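PDB 3N6X: putative glutathionylspermidine synthase from Methylobacillus flagellatus, which probably acts as an ATP-dependent ligase of the circularly permuted ATP-grasp type, possibly joining glutathione to spermidine. Local coordinates for residues L102-V105 with Q109-I112. Sequence-based numbering, arbitrary orientation.
Sequences LHDV and QEII
The carboxylate of Asp104 reaches from the last turn of one helix to the first turn of the next and grips two successive backbone amides there. OD1 of Asp104 accepts the N-H of Glu110 at 2.8 Å, and OD2 of Asp104 takes that of Ile111 at 2.9 Å. Both donors arrive on the syn side; the Ile111 amide lies 15° from the carboxylate plane, the Glu110 amide somewhat farther out. CG anti to the backbone N (chi1 -167°) places the carboxylate at the amides of the short helix, where its negative charge would probably interact favourably with the helix dipole. Tyr334 OH also bonds OD2, so this oxygen is held from two directions, which should restrict rotation of the carboxylate.

Main-chain bonding continues the junction: Gln109 N, at the N-cap position, donates to Asp104 O over 2.8 Å from above the carbonyl plane. Gln109 has a left-handed backbone conformation, which helps turn the chain into the new helix, and its side chain, extended beyond CG, folds back over the end of the first helix. There NE2 of Gln109 meets Val105 O at 2.8 Å in a fairly straight bond (166°), with the acceptor almost in the amide plane.

Packing is close around the acid, where CG2 of Ile111 lies 3.5 Å from Asp104 OD2. The apolar side is looser, CG1 of Val105 coming only within 4.5 Å of CD1 of Ile112, and the exposed Glu110 leads its carboxylate away from the contact. Two consecutive helices are thus joined by a short turn: helix 81-105 ends, a four-residue link closing with the N-cap Gln109 turns the chain, and helix 110-113 begins, with Phe333 and Tyr334 of helix 327-335 packing against Ile111.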
loop_
_atom_site.group_PDB
_atom_site.type_symbol
_atom_site.label_atom_id
_atom_site.label_comp_id
_atom_site.label_asym_id
_atom_site.label_seq_id
_atom_site.Cartn_x
_atom_site.Cartn_y
_atom_site.Cartn_z
ATOM N N LEU A 102 4.749 7.359 15.822
ATOM C CA LEU A 102 5.260 6.073 16.327
ATOM C C LEU A 102 6.420 6.249 17.311
ATOM O O LEU A 102 6.431 5.609 18.350
ATOM C CB LEU A 102 5.620 5.119 15.173
ATOM C CG LEU A 102 4.403 4.507 14.465
ATOM C CD1 LEU A 102 4.777 3.959 13.084
ATOM C CD2 LEU A 102 3.733 3.416 15.336
ATOM N N HIS A 103 7.336 7.178 17.035
ATOM C CA HIS A 103 8.386 7.508 17.988
ATOM C C HIS A 103 7.754 8.095 19.270
ATOM O O HIS A 103 8.165 7.750 20.376
ATOM C CB HIS A 103 9.390 8.504 17.377
ATOM C CG HIS A 103 10.418 8.961 18.354
ATOM N ND1 HIS A 103 11.562 8.218 18.597
ATOM C CD2 HIS A 103 10.396 10.018 19.201
ATOM C CE1 HIS A 103 12.216 8.861 19.554
ATOM N NE2 HIS A 103 11.557 9.953 19.948
ATOM N N ASP A 104 6.753 8.967 19.116
ATOM C CA ASP A 104 6.099 9.598 20.263
ATOM C C ASP A 104 5.347 8.591 21.175
ATOM O O ASP A 104 5.573 8.616 22.387
ATOM C CB ASP A 104 5.177 10.734 19.803
ATOM C CG ASP A 104 4.695 11.659 20.905
ATOM O OD1 ASP A 104 5.432 11.844 21.887
ATOM O OD2 ASP A 104 3.635 12.265 20.736
ATOM N N VAL A 105 4.499 7.668 20.593
ATOM C CA VAL A 105 3.748 6.680 21.413
ATOM C C VAL A 105 4.617 5.761 22.231
ATOM O O VAL A 105 4.147 5.215 23.243
ATOM C CB VAL A 105 2.669 5.860 20.662
ATOM C CG1 VAL A 105 1.446 6.679 20.407
ATOM C CG2 VAL A 105 3.208 5.218 19.386
ATOM N N GLN A 109 5.070 10.221 24.654
ATOM C CA GLN A 109 3.613 10.270 24.418
ATOM C C GLN A 109 3.058 11.693 24.541
ATOM O O GLN A 109 2.008 11.900 25.147
ATOM C CB GLN A 109 2.867 9.272 25.322
ATOM C CG GLN A 109 3.347 7.834 25.116
ATOM C CD GLN A 109 2.691 6.830 26.028
ATOM O OE1 GLN A 109 2.204 7.155 27.105
ATOM N NE2 GLN A 109 2.719 5.564 25.631
ATOM N N GLU A 110 3.784 12.675 23.953
ATOM C CA GLU A 110 3.430 14.096 23.986
ATOM C C GLU A 110 2.038 14.374 23.406
ATOM O O GLU A 110 1.325 15.234 23.931
ATOM C CB GLU A 110 4.493 14.956 23.263
ATOM C CG GLU A 110 5.855 15.016 23.955
ATOM C CD GLU A 110 5.920 15.538 25.388
ATOM O OE1 GLU A 110 4.955 16.202 25.840
ATOM O OE2 GLU A 110 6.961 15.310 26.047
ATOM N N ILE A 111 1.655 13.656 22.314
ATOM C CA ILE A 111 0.353 13.838 21.657
ATOM C C ILE A 111 -0.819 13.378 22.550
ATOM O O ILE A 111 -1.931 13.876 22.392
ATOM C CB ILE A 111 0.322 13.191 20.235
ATOM C CG1 ILE A 111 -0.841 13.784 19.377
ATOM C CG2 ILE A 111 0.266 11.632 20.318
ATOM C CD1 ILE A 111 -0.704 13.658 17.828
ATOM N N ILE A 112 -0.574 12.406 23.460
ATOM C CA ILE A 112 -1.602 11.928 24.398
ATOM C C ILE A 112 -1.737 12.943 25.555
ATOM O O ILE A 112 -2.853 13.355 25.879
ATOM C CB ILE A 112 -1.325 10.476 24.898
ATOM C CG1 ILE A 112 -1.288 9.468 23.699
ATOM C CG2 ILE A 112 -2.383 10.054 25.939
ATOM C CD1 ILE A 112 -0.823 7.994 24.060
#